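Local atomic coordinates of dihydrofolate reductase (Moritella profunda, PDB entry 3IA4), a protein that catalyses the NADPH-dependent reduction of 7,8-dihydrofolate to 5,6,7,8-tetrahydrofolate, probably a key step of folate metabolism. Residues S4-L9 and K33-G38; D110-T115 and P128-Y133. One frame throughout, in Å; residues are numbered along the deposited sequence.

Interaction 1: residues S4-L9 and K33-G38; sequences SMIAAL and KRATLG. With MTX (methotrexate), chain F.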
loop_
_atom_site.group_PDB
_atom_site.type_symbol
_atom_site.label_atom_id
_atom_site.label_comp_id
_atom_site.label_asym_id
_atom_site.label_seq_id
_atom_site.Cartn_x
_atom_site.Cartn_y
_atom_site.Cartn_z
ATOM N N SER A 4 -1.727 -1.167 9.538
ATOM C CA SER A 4 -2.630 -1.192 8.372
ATOM C C SER A 4 -1.864 -1.396 7.090
ATOM O O SER A 4 -0.734 -0.965 7.019
ATOM C CB SER A 4 -3.392 0.148 8.290
ATOM O OG SER A 4 -4.213 0.308 9.437
ATOM N N MET A 5 -2.474 -2.026 6.061
ATOM C CA MET A 5 -1.834 -2.090 4.770
ATOM C C MET A 5 -2.819 -1.476 3.786
ATOM O O MET A 5 -4.045 -1.614 3.961
ATOM C CB MET A 5 -1.559 -3.571 4.353
ATOM C CG MET A 5 -0.868 -4.303 5.500
ATOM S SD MET A 5 0.124 -5.755 4.996
ATOM C CE MET A 5 -1.014 -6.659 3.965
ATOM N N ILE A 6 -2.304 -0.802 2.795
ATOM C CA ILE A 6 -3.159 -0.090 1.806
ATOM C C ILE A 6 -2.659 -0.524 0.445
ATOM O O ILE A 6 -1.454 -0.515 0.192
ATOM C CB ILE A 6 -3.140 1.458 1.958
ATOM C CG1 ILE A 6 -4.010 2.051 0.839
ATOM C CG2 ILE A 6 -1.693 1.993 1.885
ATOM C CD1 ILE A 6 -4.404 3.586 1.068
ATOM N N ALA A 7 -3.588 -0.921 -0.435
ATOM C CA ALA A 7 -3.218 -1.371 -1.784
ATOM C C ALA A 7 -4.365 -1.190 -2.737
ATOM O O ALA A 7 -5.526 -1.187 -2.293
ATOM C CB ALA A 7 -2.906 -2.915 -1.721
ATOM N N ALA A 8 -4.054 -1.097 -4.035
ATOM C CA ALA A 8 -5.110 -1.064 -5.057
ATOM C C ALA A 8 -4.980 -2.367 -5.893
ATOM O O ALA A 8 -3.915 -2.657 -6.442
ATOM C CB ALA A 8 -4.916 0.140 -5.975
ATOM N N LEU A 9 -6.065 -3.127 -5.927
ATOM C CA LEU A 9 -6.070 -4.469 -6.594
ATOM C C LEU A 9 -6.961 -4.458 -7.818
ATOM O O LEU A 9 -8.155 -4.174 -7.713
ATOM C CB LEU A 9 -6.640 -5.543 -5.697
ATOM C CG LEU A 9 -5.776 -6.134 -4.531
ATOM C CD1 LEU A 9 -5.206 -5.006 -3.629
ATOM C CD2 LEU A 9 -6.693 -7.144 -3.745
ATOM N N LYS A 33 -3.531 9.212 -1.241
ATOM C CA LYS A 33 -3.053 10.373 -0.476
ATOM C C LYS A 33 -3.941 10.701 0.727
ATOM O O LYS A 33 -3.430 10.902 1.849
ATOM C CB LYS A 33 -2.960 11.581 -1.402
ATOM C CG LYS A 33 -2.296 12.773 -0.690
ATOM C CD LYS A 33 -2.511 14.007 -1.588
ATOM C CE LYS A 33 -1.916 15.257 -0.955
ATOM N NZ LYS A 33 -0.566 15.581 -1.548
ATOM N N ARG A 34 -5.264 10.761 0.536
ATOM C CA ARG A 34 -6.139 11.036 1.653
ATOM C C ARG A 34 -5.952 10.013 2.785
ATOM O O ARG A 34 -6.062 10.338 3.995
ATOM C CB ARG A 34 -7.618 10.998 1.250
ATOM C CG ARG A 34 -8.066 11.957 0.175
ATOM C CD ARG A 34 -9.612 11.915 0.098
ATOM N NE ARG A 34 -10.164 10.770 -0.651
ATOM C CZ ARG A 34 -10.242 10.742 -1.987
ATOM N NH1 ARG A 34 -9.777 11.762 -2.694
ATOM N NH2 ARG A 34 -10.761 9.696 -2.624
ATOM N N ALA A 35 -5.684 8.762 2.407
ATOM C CA ALA A 35 -5.666 7.718 3.400
ATOM C C ALA A 35 -4.349 7.624 4.168
ATOM O O ALA A 35 -4.289 7.047 5.270
ATOM C CB ALA A 35 -6.005 6.303 2.745
ATOM N N THR A 36 -3.302 8.184 3.574
ATOM C CA THR A 36 -1.963 8.054 4.145
ATOM C C THR A 36 -1.398 9.383 4.714
ATOM O O THR A 36 -0.464 9.333 5.515
ATOM C CB THR A 36 -0.950 7.501 3.138
ATOM O OG1 THR A 36 -0.897 8.352 1.996
ATOM C CG2 THR A 36 -1.387 6.063 2.682
ATOM N N LEU A 37 -1.935 10.532 4.298
ATOM C CA LEU A 37 -1.377 11.804 4.817
ATOM C C LEU A 37 -1.410 11.825 6.326
ATOM O O LEU A 37 -2.370 11.390 6.958
ATOM C CB LEU A 37 -2.139 13.000 4.300
ATOM C CG LEU A 37 -1.583 13.636 3.041
ATOM C CD1 LEU A 37 -2.562 14.760 2.658
ATOM C CD2 LEU A 37 -0.141 14.218 3.205
ATOM N N GLY A 38 -0.313 12.299 6.894
ATOM C CA GLY A 38 -0.169 12.416 8.341
ATOM C C GLY A 38 0.247 11.136 9.035
ATOM O O GLY A 38 0.260 11.088 10.254
HETATM N N1 MTX F . -3.023 3.024 -4.280
HETATM C C2 MTX F . -3.427 2.391 -3.158
HETATM N NA2 MTX F . -4.752 2.325 -2.930
HETATM N N3 MTX F . -2.520 1.856 -2.288
HETATM C C4 MTX F . -1.176 1.955 -2.521
HETATM N NA4 MTX F . -0.348 1.392 -1.675
HETATM C C4A MTX F . -0.757 2.622 -3.631
HETATM N N5 MTX F . 0.592 2.770 -3.852
HETATM C C6 MTX F . 1.006 3.431 -4.981
HETATM C C7 MTX F . 0.118 3.996 -5.895
HETATM N N8 MTX F . -1.256 3.867 -5.649
HETATM C C8A MTX F . -1.666 3.170 -4.517
HETATM C C9 MTX F . 2.511 3.538 -5.199
HETATM N N10 MTX F . 2.878 4.486 -6.250
HETATM C CM MTX F . 3.507 3.915 -7.466
HETATM C C11 MTX F . 2.327 8.633 -5.813
HETATM C C12 MTX F . 2.861 8.121 -6.989
HETATM C C13 MTX F . 3.059 6.763 -7.135
HETATM C C14 MTX F . 2.688 5.898 -6.106
HETATM C C15 MTX F . 2.132 6.439 -4.949
HETATM C C16 MTX F . 2.016 7.788 -4.747
HETATM C C MTX F . 2.039 10.059 -5.622
HETATM O O MTX F . 2.738 11.036 -6.314
HETATM N N MTX F . 1.041 10.343 -4.789
HETATM C CA MTX F . 0.702 11.669 -4.357
HETATM C CT MTX F . 0.615 11.692 -2.847
HETATM O O1 MTX F . 0.277 10.636 -2.232
HETATM O O2 MTX F . 0.847 12.764 -2.235
HETATM C CB MTX F . -0.661 12.122 -4.895
HETATM C CG MTX F . -0.668 12.184 -6.422
HETATM C CD MTX F . 0.229 13.274 -7.016
HETATM O OE1 MTX F . 0.291 13.458 -8.267
HETATM O OE2 MTX F . 0.927 14.013 -6.290
#

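Interaction 2: residues D110-T115 and P128-Y133; sequences DRLYLT and PDYEQY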
loop_
_atom_site.group_PDB
_atom_site.type_symbol
_atom_site.label_atom_id
_atom_site.label_comp_id
_atom_site.label_asym_id
_atom_site.label_seq_id
_atom_site.Cartn_x
_atom_site.Cartn_y
_atom_site.Cartn_z
ATOM N N ASP A 110 -3.836 -5.220 11.229
ATOM C CA ASP A 110 -5.104 -4.984 11.881
ATOM C C ASP A 110 -6.182 -4.541 10.860
ATOM O O ASP A 110 -7.378 -4.792 11.098
ATOM C CB ASP A 110 -4.900 -3.846 12.902
ATOM C CG ASP A 110 -3.973 -4.244 14.050
ATOM O OD1 ASP A 110 -3.056 -3.465 14.363
ATOM O OD2 ASP A 110 -4.163 -5.326 14.683
ATOM N N ARG A 111 -5.779 -3.777 9.823
ATOM C CA ARG A 111 -6.720 -3.243 8.836
ATOM C C ARG A 111 -6.102 -3.367 7.442
ATOM O O ARG A 111 -4.872 -3.276 7.308
ATOM C CB ARG A 111 -6.991 -1.741 9.084
ATOM C CG ARG A 111 -7.652 -1.405 10.398
ATOM C CD ARG A 111 -7.720 0.110 10.468
ATOM N NE ARG A 111 -8.541 0.489 11.611
ATOM C CZ ARG A 111 -8.730 1.758 11.952
ATOM N NH1 ARG A 111 -8.078 2.707 11.295
ATOM N NH2 ARG A 111 -9.509 2.063 12.993
ATOM N N LEU A 112 -6.948 -3.537 6.433
ATOM C CA LEU A 112 -6.567 -3.422 5.035
ATOM C C LEU A 112 -7.391 -2.312 4.433
ATOM O O LEU A 112 -8.616 -2.310 4.538
ATOM C CB LEU A 112 -6.886 -4.709 4.268
ATOM C CG LEU A 112 -6.146 -5.956 4.816
ATOM C CD1 LEU A 112 -6.597 -7.192 3.992
ATOM C CD2 LEU A 112 -4.612 -5.820 4.889
ATOM N N TYR A 113 -6.728 -1.374 3.780
ATOM C CA TYR A 113 -7.420 -0.338 3.039
ATOM C C TYR A 113 -7.320 -0.776 1.585
ATOM O O TYR A 113 -6.291 -0.598 0.939
ATOM C CB TYR A 113 -6.680 1.009 3.173
ATOM C CG TYR A 113 -6.757 1.681 4.546
ATOM C CD1 TYR A 113 -7.185 3.001 4.623
ATOM C CD2 TYR A 113 -6.329 1.048 5.715
ATOM C CE1 TYR A 113 -7.201 3.667 5.809
ATOM C CE2 TYR A 113 -6.372 1.735 6.966
ATOM C CZ TYR A 113 -6.786 3.060 6.957
ATOM O OH TYR A 113 -6.872 3.742 8.160
ATOM N N LEU A 114 -8.367 -1.396 1.060
ATOM C CA LEU A 114 -8.302 -1.929 -0.290
ATOM C C LEU A 114 -9.109 -1.093 -1.276
ATOM O O LEU A 114 -10.289 -0.837 -1.092
ATOM C CB LEU A 114 -8.868 -3.364 -0.327
ATOM C CG LEU A 114 -8.145 -4.375 0.608
ATOM C CD1 LEU A 114 -8.653 -5.783 0.448
ATOM C CD2 LEU A 114 -6.619 -4.350 0.334
ATOM N N THR A 115 -8.488 -0.779 -2.378
ATOM C CA THR A 115 -9.264 -0.282 -3.522
ATOM C C THR A 115 -9.384 -1.450 -4.497
ATOM O O THR A 115 -8.384 -2.125 -4.760
ATOM C CB THR A 115 -8.442 0.804 -4.169
ATOM O OG1 THR A 115 -8.365 1.903 -3.246
ATOM C CG2 THR A 115 -9.106 1.297 -5.491
ATOM N N PRO A 128 -1.415 -10.458 -1.370
ATOM C CA PRO A 128 -1.584 -11.769 -0.744
ATOM C C PRO A 128 -3.069 -12.233 -0.668
ATOM O O PRO A 128 -3.980 -11.445 -0.826
ATOM C CB PRO A 128 -1.097 -11.507 0.714
ATOM C CG PRO A 128 -0.599 -10.157 0.781
ATOM C CD PRO A 128 -0.682 -9.491 -0.519
ATOM N N ASP A 129 -3.304 -13.529 -0.462
ATOM C CA ASP A 129 -4.667 -14.045 -0.341
ATOM C C ASP A 129 -5.253 -13.713 1.069
ATOM O O ASP A 129 -5.258 -14.531 2.009
ATOM C CB ASP A 129 -4.611 -15.577 -0.541
ATOM C CG ASP A 129 -5.954 -16.213 -0.470
ATOM O OD1 ASP A 129 -6.927 -15.464 -0.642
ATOM O OD2 ASP A 129 -6.055 -17.441 -0.162
ATOM N N TYR A 130 -5.635 -12.457 1.252
ATOM C CA TYR A 130 -6.139 -12.026 2.541
ATOM C C TYR A 130 -7.424 -12.757 2.928
ATOM O O TYR A 130 -7.779 -12.851 4.118
ATOM C CB TYR A 130 -6.355 -10.490 2.523
ATOM C CG TYR A 130 -7.430 -10.028 1.574
ATOM C CD1 TYR A 130 -7.151 -9.838 0.187
ATOM C CD2 TYR A 130 -8.739 -9.800 2.018
ATOM C CE1 TYR A 130 -8.135 -9.430 -0.705
ATOM C CE2 TYR A 130 -9.740 -9.384 1.112
ATOM C CZ TYR A 130 -9.423 -9.196 -0.225
ATOM O OH TYR A 130 -10.411 -8.812 -1.070
ATOM N N GLU A 131 -8.078 -13.344 1.932
ATOM C CA GLU A 131 -9.362 -13.985 2.206
ATOM C C GLU A 131 -9.150 -15.296 2.969
ATOM O O GLU A 131 -10.106 -15.891 3.435
ATOM C CB GLU A 131 -10.145 -14.205 0.894
ATOM C CG GLU A 131 -10.159 -12.954 -0.025
ATOM C CD GLU A 131 -9.049 -12.925 -1.200
ATOM O OE1 GLU A 131 -7.766 -13.039 -0.983
ATOM O OE2 GLU A 131 -9.491 -12.706 -2.399
ATOM N N GLN A 132 -7.913 -15.718 3.181
ATOM C CA GLN A 132 -7.679 -16.866 4.119
ATOM C C GLN A 132 -7.965 -16.528 5.594
ATOM O O GLN A 132 -8.121 -17.428 6.446
ATOM C CB GLN A 132 -6.249 -17.394 3.981
ATOM C CG GLN A 132 -5.247 -16.475 4.561
ATOM C CD GLN A 132 -3.803 -16.994 4.426
ATOM O OE1 GLN A 132 -3.528 -18.035 3.808
ATOM N NE2 GLN A 132 -2.876 -16.234 4.978
ATOM N N TYR A 133 -8.057 -15.229 5.872
ATOM C CA TYR A 133 -8.480 -14.716 7.195
ATOM C C TYR A 133 -9.909 -14.130 7.140
ATOM O O TYR A 133 -10.523 -14.022 6.073
ATOM C CB TYR A 133 -7.505 -13.621 7.645
ATOM C CG TYR A 133 -6.083 -14.080 7.762
ATOM C CD1 TYR A 133 -5.061 -13.334 7.232
ATOM C CD2 TYR A 133 -5.758 -15.258 8.427
ATOM C CE1 TYR A 133 -3.728 -13.696 7.352
ATOM C CE2 TYR A 133 -4.409 -15.643 8.555
ATOM C CZ TYR A 133 -3.409 -14.843 8.015
ATOM O OH TYR A 133 -2.070 -15.222 8.140
#

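Interaction 1: residues S4-L9 and K33-G38
Ile-6 meets Ala-35 and Thr-36 where strand 2-9, an inner strand of the dihydrofolate reductase sheet, faces the C-terminal end of helix 26-36, with methotrexate bound in the cleft between them. This is the family's folate pocket, and Ile-6 works in it with both side chain and backbone. Its CG1 stands anti to the backbone N (chi1 177°) and carries CD1 out to the methyl of Ala-35, 3.6 Å from CB. The other branch, CG2, faces CG2 of Thr-36 at a looser 4.2 Å, the two side chains crossing at about a right angle. OG1 of Thr-36 is hydrogen-bonded to Phe-32 O and to Arg-58, which itself bonds methotrexate. The carbonyl of Ile-6 takes a fairly straight bond from NA4 of the inhibitor, 2.9 Å from NA4 to O with 159° at the hydrogen, and a second from the hydroxyl of Tyr-102; two donors thus grip one buried oxygen.

At Ala-7 the backbone itself borders the ligand, CA lying 3.3 Å from N3 of methotrexate. Ala-8 rests its methyl near the same ring system, CB 3.8 Å from NA2, while its N bonds the NADPH oxygen O7N, so successive strand residues serve inhibitor and cofactor. Farther along the cleft, Lys-33 lies alongside a carboxylate of the inhibitor's glutamate tail: the chain is extended as far as CE and bent at chi4 (100°), which brings NZ to 3.2 Å from methotrexate O2, a hydrogen bond.

Interaction 2: residues D110-T115 and P128-Y133
The carbonyl O of Tyr-130 is held by two donors, the N of Tyr-133 at 3.0 Å and, from beyond the loop, NE1 of Trp-135. These bonds help fix a short 3-10 turn, 130-132, which presents the tyrosine side chain to Leu-112 and Leu-114 of strand 111-117. With CG set between the backbone N and the carbonyl carbon (chi1 65°), the ring is carried over the end of Leu-114, while the root of the side chain lies beside Leu-112. CD1 of Leu-114 forms a CH-pi contact over one face, 3.8 Å from the ring centroid and displaced toward the phenolic rim, where CZ is its nearest atom. Leu-112 approaches obliquely, CD1 to Tyr-130 CB being 3.6 Å. CG of Glu-131 covers the opposite ring face, over its centre. With an alanine here the ring is gone, which would probably open a gap beside Leu-114 CD1, leave Glu-131 CG without the face it covers and thin the contact with Leu-112. Leu-158 of strand 153-160 also touches the tyrosine. The arrangement illustrates the side-chain alternation of a beta strand: Leu-112 and Leu-114 pack under the loop that leads into strand 135-143, at one face of the dihydrofolate reductase sheet.

How the interactions relate
Interactions 1 and 2, with centres 13 Å apart, are joined by the parallel pairing of neighbouring strands 2-9 and 111-117. Met-5 O lies 2.7 Å from Tyr-113 N and Leu-9 N 2.8 Å from Thr-115 O, both probable hydrogen bonds. The contacts use opposite faces of this pair: Ile-6 points to the helix and the folate pocket, Leu-112 and Leu-114 to the loop 128-133. Interaction 1 therefore touches methotrexate directly, whereas the nearest atoms of the Leu-114 side chain and methotrexate are about 7 Å apart. Strand 111-117 still reaches the pocket through its other face, where Thr-115 OG1 bonds Glu-28 OE2, an oxygen that also bonds methotrexate.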